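Local coordinates for protein RNA polymerase II subunit A C-terminal domain phosphatase SSU72 (Homo sapiens, PDB 4H3K) that dephosphorylates the C-terminal domain of RNA polymerase II and acts in RNA processing and termination, at residues Ser34-Ser39 and Val62-Pro67; Met40-Ile45 and Leu170-Ile175; Lys71-Asp76 and Asn86-Lys91. The protein carries 1 engineered substitution. One frame throughout, in Å; residues are numbered along the deposited sequence.

Interaction 1 (Ser34-Ser39 and Val62-Pro67); sequences SNQNRS and VKLPGP. With PO4 (phosphate ion), chain F.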
ATOM      1  N   SER B  34     -22.224   6.516  -5.439  1.00 27.91           N
ATOM      2  CA  SER B  34     -22.463   7.745  -6.197  1.00 28.74           C
ATOM      3  C   SER B  34     -21.745   8.975  -5.628  1.00 28.52           C
ATOM      4  O   SER B  34     -21.815  10.034  -6.230  1.00 29.04           O
ATOM      5  CB  SER B  34     -23.961   8.016  -6.261  1.00 29.74           C
ATOM      6  OG  SER B  34     -24.613   6.950  -6.943  1.00 31.83           O
ATOM      7  N   ASN B  35     -21.065   8.824  -4.479  1.00 27.40           N
ATOM      8  CA  ASN B  35     -20.483   9.965  -3.713  1.00 26.89           C
ATOM      9  C   ASN B  35     -21.525  11.071  -3.516  1.00 27.36           C
ATOM     10  O   ASN B  35     -21.270  12.271  -3.779  1.00 28.45           O
ATOM     11  CB  ASN B  35     -19.220  10.491  -4.394  1.00 26.00           C
ATOM     12  CG  ASN B  35     -18.376  11.366  -3.496  1.00 28.20           C
ATOM     13  OD1 ASN B  35     -18.435  11.315  -2.230  1.00 29.57           O
ATOM     14  ND2 ASN B  35     -17.553  12.161  -4.128  1.00 23.88           N
ATOM     15  N   GLN B  36     -22.699  10.665  -3.041  1.00 26.87           N
ATOM     16  CA  GLN B  36     -23.800  11.621  -2.816  1.00 27.24           C
ATOM     17  C   GLN B  36     -24.285  11.612  -1.370  1.00 27.30           C
ATOM     18  O   GLN B  36     -24.582  12.666  -0.812  1.00 25.19           O
ATOM     19  CB  GLN B  36     -24.984  11.263  -3.693  1.00 27.86           C
ATOM     20  CG  GLN B  36     -24.781  11.573  -5.170  1.00 29.65           C
ATOM     21  CD  GLN B  36     -24.749  13.087  -5.417  1.00 33.63           C
ATOM     22  OE1 GLN B  36     -25.089  13.870  -4.541  1.00 32.43           O
ATOM     23  NE2 GLN B  36     -24.314  13.489  -6.599  1.00 37.03           N
ATOM     24  N   ASN B  37     -24.380  10.404  -0.797  1.00 26.27           N
ATOM     25  CA  ASN B  37     -25.104  10.194   0.446  1.00 26.71           C
ATOM     26  C   ASN B  37     -24.225   9.595   1.563  1.00 25.82           C
ATOM     27  O   ASN B  37     -23.784  10.321   2.425  1.00 26.24           O
ATOM     28  CB  ASN B  37     -26.377   9.356   0.170  1.00 27.70           C
ATOM     29  CG  ASN B  37     -27.183   9.051   1.438  1.00 28.52           C
ATOM     30  OD1 ASN B  37     -27.814   7.990   1.556  1.00 30.82           O
ATOM     31  ND2 ASN B  37     -27.179   9.972   2.365  1.00 23.97           N
ATOM     32  N   ARG B  38     -23.971   8.286   1.542  1.00 25.00           N
ATOM     33  CA  ARG B  38     -23.215   7.654   2.633  1.00 24.49           C
ATOM     34  C   ARG B  38     -21.805   8.237   2.832  1.00 24.24           C
ATOM     35  O   ARG B  38     -21.393   8.552   3.959  1.00 24.29           O
ATOM     36  CB  ARG B  38     -23.211   6.140   2.441  1.00 25.51           C
ATOM     37  CG  ARG B  38     -24.634   5.576   2.518  1.00 25.09           C
ATOM     38  CD  ARG B  38     -24.708   4.199   1.887  1.00 24.15           C
ATOM     39  NE  ARG B  38     -24.518   4.255   0.427  1.00 24.72           N
ATOM     40  CZ  ARG B  38     -24.353   3.188  -0.344  1.00 25.98           C
ATOM     41  NH1 ARG B  38     -24.352   1.976   0.199  1.00 27.53           N
ATOM     42  NH2 ARG B  38     -24.173   3.317  -1.666  1.00 25.85           N
ATOM     43  N   SER B  39     -21.078   8.429   1.738  1.00 23.30           N
ATOM     44  CA  SER B  39     -19.716   8.933   1.830  1.00 23.07           C
ATOM     45  C   SER B  39     -19.670  10.419   2.189  1.00 23.76           C
ATOM     46  O   SER B  39     -18.744  10.851   2.855  1.00 25.41           O
ATOM     47  CB  SER B  39     -18.908   8.654   0.522  1.00 22.03           C
ATOM     48  OG  SER B  39     -19.609   9.175  -0.623  1.00 25.19           O
ATOM     49  N   VAL B  62     -23.623   8.463 -11.411  1.00 31.80           N
ATOM     50  CA  VAL B  62     -24.251   8.978 -10.210  1.00 31.69           C
ATOM     51  C   VAL B  62     -25.731   8.697 -10.287  1.00 33.13           C
ATOM     52  O   VAL B  62     -26.365   8.894 -11.331  1.00 33.22           O
ATOM     53  CB  VAL B  62     -24.029  10.491 -10.100  1.00 30.96           C
ATOM     54  CG1 VAL B  62     -24.886  11.126  -8.975  1.00 32.47           C
ATOM     55  CG2 VAL B  62     -22.537  10.763  -9.888  1.00 30.18           C
ATOM     56  N   LYS B  63     -26.268   8.213  -9.179  1.00 33.47           N
ATOM     57  CA  LYS B  63     -27.658   7.876  -9.062  1.00 35.80           C
ATOM     58  C   LYS B  63     -28.227   8.710  -7.899  1.00 36.28           C
ATOM     59  O   LYS B  63     -27.595   8.863  -6.843  1.00 35.30           O
ATOM     60  CB  LYS B  63     -27.779   6.369  -8.820  1.00 36.63           C
ATOM     61  CG  LYS B  63     -29.195   5.814  -8.872  1.00 41.86           C
ATOM     62  CD  LYS B  63     -29.396   4.653  -7.878  1.00 47.19           C
ATOM     63  CE  LYS B  63     -29.230   3.269  -8.525  1.00 50.89           C
ATOM     64  NZ  LYS B  63     -27.868   2.986  -9.115  1.00 53.36           N
ATOM     65  N   LEU B  64     -29.399   9.278  -8.117  1.00 36.94           N
ATOM     66  CA  LEU B  64     -30.146   9.920  -7.064  1.00 37.63           C
ATOM     67  C   LEU B  64     -31.550   9.328  -7.112  1.00 39.25           C
ATOM     68  O   LEU B  64     -32.021   8.962  -8.204  1.00 38.91           O
ATOM     69  CB  LEU B  64     -30.206  11.418  -7.336  1.00 37.32           C
ATOM     70  CG  LEU B  64     -29.288  12.430  -6.647  1.00 39.66           C
ATOM     71  CD1 LEU B  64     -28.256  11.815  -5.717  1.00 37.06           C
ATOM     72  CD2 LEU B  64     -28.665  13.440  -7.633  1.00 40.88           C
ATOM     73  N   PRO B  65     -32.221   9.214  -5.948  1.00 39.42           N
ATOM     74  CA  PRO B  65     -33.598   8.719  -5.962  1.00 41.19           C
ATOM     75  C   PRO B  65     -34.499   9.619  -6.818  1.00 42.19           C
ATOM     76  O   PRO B  65     -34.248  10.811  -6.910  1.00 41.74           O
ATOM     77  CB  PRO B  65     -34.017   8.809  -4.485  1.00 40.91           C
ATOM     78  CG  PRO B  65     -32.718   8.677  -3.709  1.00 40.30           C
ATOM     79  CD  PRO B  65     -31.689   9.370  -4.570  1.00 39.95           C
ATOM     80  N   GLY B  66     -35.518   9.043  -7.454  1.00 44.48           N
ATOM     81  CA  GLY B  66     -36.497   9.830  -8.210  1.00 46.52           C
ATOM     82  C   GLY B  66     -37.916   9.507  -7.759  1.00 49.03           C
ATOM     83  O   GLY B  66     -38.101   8.997  -6.647  1.00 47.91           O
ATOM     84  N   PRO B  67     -38.922   9.746  -8.641  1.00 50.89           N
ATOM     85  CA  PRO B  67     -40.342   9.621  -8.287  1.00 53.34           C
ATOM     86  C   PRO B  67     -40.789   8.197  -7.940  1.00 55.05           C
ATOM     87  O   PRO B  67     -41.838   8.007  -7.322  1.00 56.93           O
ATOM     88  CB  PRO B  67     -41.072  10.142  -9.537  1.00 54.17           C
ATOM     89  CG  PRO B  67     -40.122   9.941 -10.659  1.00 53.16           C
ATOM     90  CD  PRO B  67     -38.740  10.128 -10.056  1.00 51.35           C
TER
HETATM   91  P   PO4 F 201     -24.176   7.020  -2.153  1.00 30.93           P
HETATM   92  O1  PO4 F 201     -23.166   8.123  -2.229  1.00 33.14           O
HETATM   93  O2  PO4 F 201     -25.533   7.478  -2.709  1.00 34.16           O
HETATM   94  O3  PO4 F 201     -24.409   6.578  -0.721  1.00 32.20           O
HETATM   95  O4  PO4 F 201     -23.756   5.795  -2.913  1.00 30.75           O
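Ser-34 OG accepts the backbone N-H of Lys-63 (N to OG 3.1 Å, N-H...O angle 156°), tying loop 34-37 to strand 62-64. Gln-36 crosses Val-62 and Leu-64 at about a right angle. A bend at chi2 (-69°) lays its aliphatic part on Leu-64, CG lying 3.5 Å from Leu-64 CD1, while NE2 comes to 3.4 Å from Val-62 CG1. The loop is the P-loop of a cysteine-phosphatase CX5R signature, with Ser-32 where the nucleophilic cysteine is expected, consistent with the engineered substitution. A phosphate ion, probably from the crystallisation liquor, fills it. Gln-36 N (2.7 Å) and Asn-37 N both donate to phosphate O1, and Ser-34 N donates to O4. Arg-38 meets the anion with the edge of its guanidinium, phosphorus lying in that plane: NE reaches O3 at 2.6 Å and 176°, NH2 reaches O4 at 2.8 Å, and Arg-38 N also donates to O3. A leucine in its place, without the guanidinium, would probably hold the anion less firmly and leave Glu-132 without its salt-bridge mate. Further out, Glu-132 and Ile-161 O hold Arg-38 NH1, while Asn-108 binds Gln-36 O and Met-84 and Met-104 pack on Gln-36.

Interaction 2 (Met40-Ile45 and Leu170-Ile175); sequences MEAHNI and LGAFLI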
ATOM      1  N   MET B  40     -20.677  11.187   1.781  1.00 24.67           N
ATOM      2  CA  MET B  40     -20.701  12.616   2.035  1.00 26.21           C
ATOM      3  C   MET B  40     -21.147  12.949   3.471  1.00 26.86           C
ATOM      4  O   MET B  40     -20.603  13.862   4.099  1.00 27.12           O
ATOM      5  CB  MET B  40     -21.548  13.331   0.983  1.00 25.89           C
ATOM      6  CG  MET B  40     -20.905  13.246  -0.399  1.00 25.74           C
ATOM      7  SD  MET B  40     -19.359  14.184  -0.441  1.00 29.24           S
ATOM      8  CE  MET B  40     -19.981  15.869  -0.706  1.00 28.46           C
ATOM      9  N   GLU B  41     -22.135  12.215   3.964  1.00 27.26           N
ATOM     10  CA  GLU B  41     -22.475  12.247   5.400  1.00 28.29           C
ATOM     11  C   GLU B  41     -21.239  11.959   6.266  1.00 27.33           C
ATOM     12  O   GLU B  41     -21.004  12.627   7.287  1.00 28.37           O
ATOM     13  CB  GLU B  41     -23.571  11.223   5.691  1.00 29.01           C
ATOM     14  CG  GLU B  41     -24.349  11.469   6.999  1.00 34.54           C
ATOM     15  CD  GLU B  41     -25.038  12.830   7.014  1.00 39.44           C
ATOM     16  OE1 GLU B  41     -24.819  13.561   7.969  1.00 44.45           O
ATOM     17  OE2 GLU B  41     -25.745  13.177   6.048  1.00 41.91           O
ATOM     18  N   ALA B  42     -20.440  10.979   5.853  1.00 25.82           N
ATOM     19  CA  ALA B  42     -19.245  10.604   6.609  1.00 25.66           C
ATOM     20  C   ALA B  42     -18.156  11.662   6.431  1.00 25.70           C
ATOM     21  O   ALA B  42     -17.501  11.998   7.379  1.00 25.34           O
ATOM     22  CB  ALA B  42     -18.735   9.215   6.168  1.00 24.93           C
ATOM     23  N   HIS B  43     -17.987  12.174   5.206  1.00 25.67           N
ATOM     24  CA  HIS B  43     -17.013  13.232   4.913  1.00 26.93           C
ATOM     25  C   HIS B  43     -17.321  14.397   5.843  1.00 28.21           C
ATOM     26  O   HIS B  43     -16.428  14.894   6.534  1.00 28.85           O
ATOM     27  CB  HIS B  43     -17.154  13.667   3.446  1.00 26.59           C
ATOM     28  CG  HIS B  43     -16.077  14.587   2.949  1.00 29.22           C
ATOM     29  ND1 HIS B  43     -15.632  14.557   1.639  1.00 28.08           N
ATOM     30  CD2 HIS B  43     -15.390  15.583   3.557  1.00 28.91           C
ATOM     31  CE1 HIS B  43     -14.706  15.482   1.470  1.00 29.44           C
ATOM     32  NE2 HIS B  43     -14.534  16.115   2.619  1.00 31.64           N
ATOM     33  N   ASN B  44     -18.592  14.790   5.889  1.00 28.46           N
ATOM     34  CA  ASN B  44     -19.019  15.918   6.715  1.00 30.64           C
ATOM     35  C   ASN B  44     -18.699  15.706   8.211  1.00 30.46           C
ATOM     36  O   ASN B  44     -18.056  16.573   8.830  1.00 30.91           O
ATOM     37  CB  ASN B  44     -20.508  16.244   6.468  1.00 30.91           C
ATOM     38  CG  ASN B  44     -20.956  17.579   7.116  1.00 36.45           C
ATOM     39  OD1 ASN B  44     -21.770  17.578   8.045  1.00 40.10           O
ATOM     40  ND2 ASN B  44     -20.408  18.698   6.646  1.00 37.28           N
ATOM     41  N   ILE B  45     -19.119  14.578   8.788  1.00 29.92           N
ATOM     42  CA  ILE B  45     -18.869  14.323  10.222  1.00 29.89           C
ATOM     43  C   ILE B  45     -17.345  14.249  10.492  1.00 29.92           C
ATOM     44  O   ILE B  45     -16.825  14.905  11.414  1.00 29.74           O
ATOM     45  CB  ILE B  45     -19.568  13.007  10.731  1.00 29.79           C
ATOM     46  CG1 ILE B  45     -21.112  13.064  10.549  1.00 33.50           C
ATOM     47  CG2 ILE B  45     -19.237  12.731  12.224  1.00 30.86           C
ATOM     48  CD1 ILE B  45     -21.733  14.402  10.702  1.00 35.62           C
ATOM     49  N   LEU B 170     -26.312   7.266  10.524  1.00 30.10           N
ATOM     50  CA  LEU B 170     -25.906   6.308  11.534  1.00 31.11           C
ATOM     51  C   LEU B 170     -24.548   5.713  11.182  1.00 29.35           C
ATOM     52  O   LEU B 170     -23.658   5.530  12.047  1.00 28.22           O
ATOM     53  CB  LEU B 170     -26.966   5.203  11.599  1.00 32.80           C
ATOM     54  CG  LEU B 170     -26.728   4.073  12.585  1.00 34.70           C
ATOM     55  CD1 LEU B 170     -26.531   4.663  13.991  1.00 39.48           C
ATOM     56  CD2 LEU B 170     -27.977   3.179  12.578  1.00 39.71           C
ATOM     57  N   GLY B 171     -24.405   5.403   9.899  1.00 28.52           N
ATOM     58  CA  GLY B 171     -23.208   4.790   9.350  1.00 26.98           C
ATOM     59  C   GLY B 171     -22.037   5.725   9.520  1.00 27.02           C
ATOM     60  O   GLY B 171     -20.957   5.295   9.909  1.00 26.71           O
ATOM     61  N   ALA B 172     -22.265   7.007   9.242  1.00 27.19           N
ATOM     62  CA  ALA B 172     -21.244   8.045   9.406  1.00 27.12           C
ATOM     63  C   ALA B 172     -20.774   8.155  10.858  1.00 27.53           C
ATOM     64  O   ALA B 172     -19.593   8.317  11.097  1.00 27.48           O
ATOM     65  CB  ALA B 172     -21.777   9.375   8.949  1.00 27.35           C
ATOM     66  N   PHE B 173     -21.695   8.088  11.823  1.00 28.11           N
ATOM     67  CA  PHE B 173     -21.289   8.144  13.235  1.00 28.80           C
ATOM     68  C   PHE B 173     -20.526   6.889  13.677  1.00 28.78           C
ATOM     69  O   PHE B 173     -19.584   6.995  14.447  1.00 29.36           O
ATOM     70  CB  PHE B 173     -22.469   8.464  14.170  1.00 29.62           C
ATOM     71  CG  PHE B 173     -22.874   9.939  14.140  1.00 31.62           C
ATOM     72  CD1 PHE B 173     -22.002  10.924  14.616  1.00 33.93           C
ATOM     73  CD2 PHE B 173     -24.106  10.336  13.617  1.00 34.19           C
ATOM     74  CE1 PHE B 173     -22.343  12.295  14.585  1.00 35.36           C
ATOM     75  CE2 PHE B 173     -24.472  11.711  13.578  1.00 36.87           C
ATOM     76  CZ  PHE B 173     -23.574  12.690  14.062  1.00 37.56           C
ATOM     77  N   LEU B 174     -20.889   5.725  13.147  1.00 28.20           N
ATOM     78  CA  LEU B 174     -20.142   4.495  13.411  1.00 28.32           C
ATOM     79  C   LEU B 174     -18.719   4.569  12.822  1.00 27.28           C
ATOM     80  O   LEU B 174     -17.745   4.207  13.461  1.00 25.88           O
ATOM     81  CB  LEU B 174     -20.893   3.286  12.840  1.00 29.32           C
ATOM     82  CG  LEU B 174     -20.335   1.879  13.067  1.00 32.29           C
ATOM     83  CD1 LEU B 174     -20.290   1.524  14.564  1.00 33.29           C
ATOM     84  CD2 LEU B 174     -21.203   0.855  12.302  1.00 36.44           C
ATOM     85  N   ILE B 175     -18.621   5.050  11.585  1.00 26.88           N
ATOM     86  CA  ILE B 175     -17.349   5.299  10.940  1.00 26.25           C
ATOM     87  C   ILE B 175     -16.493   6.280  11.760  1.00 25.93           C
ATOM     88  O   ILE B 175     -15.294   6.033  11.976  1.00 26.13           O
ATOM     89  CB  ILE B 175     -17.583   5.807   9.482  1.00 25.86           C
ATOM     90  CG1 ILE B 175     -17.950   4.620   8.595  1.00 26.46           C
ATOM     91  CG2 ILE B 175     -16.317   6.471   8.913  1.00 26.82           C
ATOM     92  CD1 ILE B 175     -18.708   4.985   7.252  1.00 24.48           C
TER
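Ala-42 and Ala-172 bring their CA atoms to 4.3 Å where helix segments 40-45 and 170-175 cross, with axes 8.3 Å apart at closest approach and a signed crossing angle of -45°. The Ala-172 methyl points into the other helix and lies against its backbone, 3.7 Å from Ala-42 CA and equally near Glu-41 O. Around this methyl gather the Ala-42 CB, the CG of Glu-41 and, from the next turn, Ile-45 CG1. Ile-45 then reaches over to Phe-173, the two side chains crossing at about a right angle. With chi1 at -60°, CG2 lies anti to the backbone N and CG1 beside it, and both branches serve the contact: CG2 comes to 3.9 Å from Phe-173 CE1, while CG1 stands 4.2 Å above one face of the ring, offset toward its rim. On the other flank Ala-42 CB touches Ile-175 CD1 more loosely, at 4.4 Å. Joined here are the helix that follows the P-loop and the long helix 165-184 that comes after strand 153-159, two of the helices packed round the central sheet of this low-molecular-weight-phosphatase-like fold. Of the Glu-41 side chain the aliphatic part takes part here; its OE2 is salt-bridged to Arg-107. The interface is thus held by shape and apolar burial, and the small Ala-172 methyl, set against the Ala-42 backbone, is consistent with the close CA approach.

Interaction 3 (Lys71-Asp76 and Asn86-Lys91); sequences KPNVYD and NDLLRK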
ATOM      1  N   LYS B  71     -37.204   4.422 -10.961  1.00 51.77           N
ATOM      2  CA  LYS B  71     -37.023   5.634 -11.761  1.00 49.65           C
ATOM      3  C   LYS B  71     -36.013   6.603 -11.135  1.00 46.85           C
ATOM      4  O   LYS B  71     -36.332   7.778 -10.912  1.00 46.46           O
ATOM      5  CB  LYS B  71     -38.365   6.335 -12.002  1.00 50.92           C
ATOM      6  CG  LYS B  71     -39.204   5.661 -13.077  1.00 53.18           C
ATOM      7  CD  LYS B  71     -40.432   6.456 -13.454  1.00 55.15           C
ATOM      8  CE  LYS B  71     -41.160   5.759 -14.591  1.00 57.45           C
ATOM      9  NZ  LYS B  71     -42.210   6.651 -15.160  1.00 59.39           N
ATOM     10  N   PRO B  72     -34.785   6.118 -10.844  1.00 44.19           N
ATOM     11  CA  PRO B  72     -33.804   7.059 -10.307  1.00 41.73           C
ATOM     12  C   PRO B  72     -33.411   8.127 -11.327  1.00 40.83           C
ATOM     13  O   PRO B  72     -33.656   7.977 -12.538  1.00 40.38           O
ATOM     14  CB  PRO B  72     -32.592   6.168 -10.012  1.00 40.39           C
ATOM     15  CG  PRO B  72     -32.777   4.965 -10.902  1.00 42.57           C
ATOM     16  CD  PRO B  72     -34.245   4.747 -10.923  1.00 43.87           C
ATOM     17  N   ASN B  73     -32.819   9.198 -10.829  1.00 38.45           N
ATOM     18  CA  ASN B  73     -32.171  10.178 -11.680  1.00 38.25           C
ATOM     19  C   ASN B  73     -30.722   9.794 -11.874  1.00 37.58           C
ATOM     20  O   ASN B  73     -30.032   9.395 -10.928  1.00 35.74           O
ATOM     21  CB  ASN B  73     -32.280  11.542 -11.039  1.00 37.43           C
ATOM     22  CG  ASN B  73     -33.707  12.001 -10.940  1.00 40.03           C
ATOM     23  OD1 ASN B  73     -34.348  12.269 -11.960  1.00 42.78           O
ATOM     24  ND2 ASN B  73     -34.234  12.074  -9.719  1.00 37.36           N
ATOM     25  N   VAL B  74     -30.246   9.899 -13.101  1.00 37.27           N
ATOM     26  CA  VAL B  74     -28.882   9.490 -13.374  1.00 36.64           C
ATOM     27  C   VAL B  74     -28.090  10.654 -13.948  1.00 37.62           C
ATOM     28  O   VAL B  74     -28.615  11.397 -14.781  1.00 38.16           O
ATOM     29  CB  VAL B  74     -28.842   8.265 -14.321  1.00 37.58           C
ATOM     30  CG1 VAL B  74     -27.419   7.944 -14.691  1.00 39.58           C
ATOM     31  CG2 VAL B  74     -29.469   7.056 -13.658  1.00 35.41           C
ATOM     32  N   TYR B  75     -26.839  10.802 -13.498  1.00 36.62           N
ATOM     33  CA  TYR B  75     -25.903  11.828 -13.986  1.00 37.64           C
ATOM     34  C   TYR B  75     -24.498  11.253 -14.227  1.00 37.66           C
ATOM     35  O   TYR B  75     -24.129  10.209 -13.671  1.00 36.03           O
ATOM     36  CB  TYR B  75     -25.778  12.962 -12.961  1.00 37.38           C
ATOM     37  CG  TYR B  75     -27.078  13.623 -12.654  1.00 39.61           C
ATOM     38  CD1 TYR B  75     -27.526  14.708 -13.412  1.00 43.23           C
ATOM     39  CD2 TYR B  75     -27.878  13.162 -11.617  1.00 40.92           C
ATOM     40  CE1 TYR B  75     -28.749  15.322 -13.137  1.00 44.21           C
ATOM     41  CE2 TYR B  75     -29.091  13.766 -11.328  1.00 42.77           C
ATOM     42  CZ  TYR B  75     -29.518  14.842 -12.089  1.00 43.94           C
ATOM     43  OH  TYR B  75     -30.718  15.423 -11.792  1.00 45.97           O
ATOM     44  N   ASP B  76     -23.721  11.960 -15.043  1.00 38.84           N
ATOM     45  CA  ASP B  76     -22.297  11.722 -15.172  1.00 40.26           C
ATOM     46  C   ASP B  76     -21.590  12.214 -13.890  1.00 39.25           C
ATOM     47  O   ASP B  76     -22.080  13.110 -13.197  1.00 38.87           O
ATOM     48  CB  ASP B  76     -21.753  12.479 -16.398  1.00 42.54           C
ATOM     49  CG  ASP B  76     -20.393  11.958 -16.858  1.00 46.72           C
ATOM     50  OD1 ASP B  76     -19.447  11.878 -16.042  1.00 50.45           O
ATOM     51  OD2 ASP B  76     -20.249  11.638 -18.064  1.00 55.51           O
ATOM     52  N   ASN B  86     -30.155  22.299  -9.478  1.00 48.23           N
ATOM     53  CA  ASN B  86     -30.991  23.101 -10.391  1.00 50.56           C
ATOM     54  C   ASN B  86     -31.825  22.240 -11.320  1.00 51.28           C
ATOM     55  O   ASN B  86     -32.981  22.543 -11.565  1.00 52.66           O
ATOM     56  CB  ASN B  86     -30.142  24.079 -11.189  1.00 51.09           C
ATOM     57  CG  ASN B  86     -29.450  25.090 -10.305  1.00 51.99           C
ATOM     58  OD1 ASN B  86     -30.030  25.591  -9.351  1.00 52.36           O
ATOM     59  ND2 ASN B  86     -28.203  25.390 -10.616  1.00 53.23           N
ATOM     60  N   ASP B  87     -31.236  21.167 -11.825  1.00 51.61           N
ATOM     61  CA  ASP B  87     -31.975  20.173 -12.595  1.00 52.87           C
ATOM     62  C   ASP B  87     -33.163  19.617 -11.795  1.00 52.98           C
ATOM     63  O   ASP B  87     -34.286  19.568 -12.302  1.00 53.89           O
ATOM     64  CB  ASP B  87     -31.050  19.046 -13.055  1.00 52.22           C
ATOM     65  CG  ASP B  87     -31.772  17.991 -13.882  1.00 54.61           C
ATOM     66  OD1 ASP B  87     -32.238  18.316 -14.993  1.00 57.86           O
ATOM     67  OD2 ASP B  87     -31.871  16.831 -13.431  1.00 55.67           O
ATOM     68  N   LEU B  88     -32.925  19.215 -10.550  1.00 52.17           N
ATOM     69  CA  LEU B  88     -34.000  18.676  -9.712  1.00 52.50           C
ATOM     70  C   LEU B  88     -35.019  19.746  -9.254  1.00 54.04           C
ATOM     71  O   LEU B  88     -36.198  19.440  -9.038  1.00 53.95           O
ATOM     72  CB  LEU B  88     -33.431  17.892  -8.527  1.00 51.05           C
ATOM     73  CG  LEU B  88     -33.319  16.356  -8.625  1.00 50.33           C
ATOM     74  CD1 LEU B  88     -33.371  15.782 -10.043  1.00 48.44           C
ATOM     75  CD2 LEU B  88     -32.091  15.835  -7.894  1.00 47.08           C
ATOM     76  N   LEU B  89     -34.561  20.989  -9.124  1.00 54.83           N
ATOM     77  CA  LEU B  89     -35.429  22.092  -8.714  1.00 56.85           C
ATOM     78  C   LEU B  89     -36.444  22.379  -9.820  1.00 58.32           C
ATOM     79  O   LEU B  89     -37.596  22.670  -9.525  1.00 59.07           O
ATOM     80  CB  LEU B  89     -34.609  23.347  -8.351  1.00 56.94           C
ATOM     81  CG  LEU B  89     -35.283  24.607  -7.773  1.00 58.26           C
ATOM     82  CD1 LEU B  89     -35.826  24.403  -6.355  1.00 56.75           C
ATOM     83  CD2 LEU B  89     -34.318  25.791  -7.808  1.00 58.61           C
ATOM     84  N   ARG B  90     -35.997  22.264 -11.075  1.00 59.38           N
ATOM     85  CA  ARG B  90     -36.844  22.379 -12.263  1.00 61.02           C
ATOM     86  C   ARG B  90     -37.830  21.226 -12.356  1.00 61.09           C
ATOM     87  O   ARG B  90     -39.022  21.454 -12.558  1.00 62.38           O
ATOM     88  CB  ARG B  90     -36.017  22.416 -13.561  1.00 61.69           C
ATOM     89  CG  ARG B  90     -34.864  23.416 -13.601  1.00 63.32           C
ATOM     90  CD  ARG B  90     -34.471  23.813 -15.032  1.00 67.14           C
ATOM     91  NE  ARG B  90     -35.363  24.849 -15.559  1.00 71.92           N
ATOM     92  CZ  ARG B  90     -35.425  26.107 -15.102  1.00 73.57           C
ATOM     93  NH1 ARG B  90     -34.643  26.509 -14.100  1.00 73.61           N
ATOM     94  NH2 ARG B  90     -36.277  26.967 -15.641  1.00 74.67           N
ATOM     95  N   LYS B  91     -37.340  19.997 -12.219  1.00 59.77           N
ATOM     96  CA  LYS B  91     -38.155  18.800 -12.465  1.00 59.85           C
ATOM     97  C   LYS B  91     -39.361  18.766 -11.529  1.00 59.91           C
ATOM     98  O   LYS B  91     -40.500  18.652 -11.993  1.00 60.74           O
ATOM     99  CB  LYS B  91     -37.307  17.523 -12.413  1.00 58.94           C
ATOM    100  CG  LYS B  91     -36.407  17.308 -13.611  1.00 59.97           C
ATOM    101  CD  LYS B  91     -35.348  16.256 -13.318  1.00 60.46           C
ATOM    102  CE  LYS B  91     -35.872  14.854 -13.549  1.00 60.65           C
ATOM    103  NZ  LYS B  91     -35.729  14.476 -14.992  1.00 63.31           N
TER
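Tyr-75 and Asp-87 form the one hydrogen bond between strand 73-75 and helix segment 86-91, with Tyr-75 OH as donor to Asp-87 OD2. The modelled separation of OH and OD2, 2.4 Å, is very short, and its exact value is doubtful. The carboxylate oxygen sits at the edge of the phenol ring and in its plane, while the carboxylate as a whole is turned nearly perpendicular to the ring, the two planes being 88° apart. Asp-87 extends its CG anti to the backbone N (chi1 -179°), which carries the carboxylate out from the helix toward the strand. In a second polar contact the side chains of Asn-73 and Lys-91 pass each other in opposite directions: Asn-73 OD1 lies 3.4 Å from Lys-91 CE, and the ammonium NZ stays 4.0 Å from the same oxygen. Asn-73 ND2 hydrogen-bonds Tyr-96 OH and, weakly, Pro-65 O, which probably fix the amide.

Van der Waals packing centres on Leu-88, whose CD1 touches both strand side chains. That methyl lies 3.2 Å from Tyr-75 OH and 3.8 Å from Asn-73 ND2, so it meets the tyrosine at its hydroxyl end. Asn-73 and Tyr-75, two positions apart on the strand, thus project from the same side toward the helix.

Strand 73-75 and helix segment 86-91 run roughly antiparallel (152°), their axes 11.4 Å apart at closest approach, a spacing bridged by side chains. Strand 73-75 pairs through its backbone with strand 62-64, and Tyr-75 also packs on Leu-64 and Met-84. Behind the contact, Leu-88 continues into Ile-101, Leu-102 and Leu-105 of helix 101-109, so the small antiparallel sheet lies against helix 81-98, which in turn packs on helix 101-109.

How the interactions relate
Interaction 1 holds the phosphate-filled active-site loop, and the other two extend from it in different directions. Helix 38-48 is shared with interaction 2, whose centre is 15 Å away; it starts beside the anion and leads from the P-loop to the packing against helix 165-184. Strand 62-64 leads the other way: it pairs with strand 73-75, Leu-64 O lying 2.8 Å from Asn-73 N and Val-62 N 2.9 Å from Tyr-75 O, so interaction 3, centred 11 Å from interaction 1, backs the same small sheet. Interactions 2 and 3 do not touch, their nearest atoms being about 13 Å apart, although interaction 3 is nested in the chain loop that interaction 2 closes.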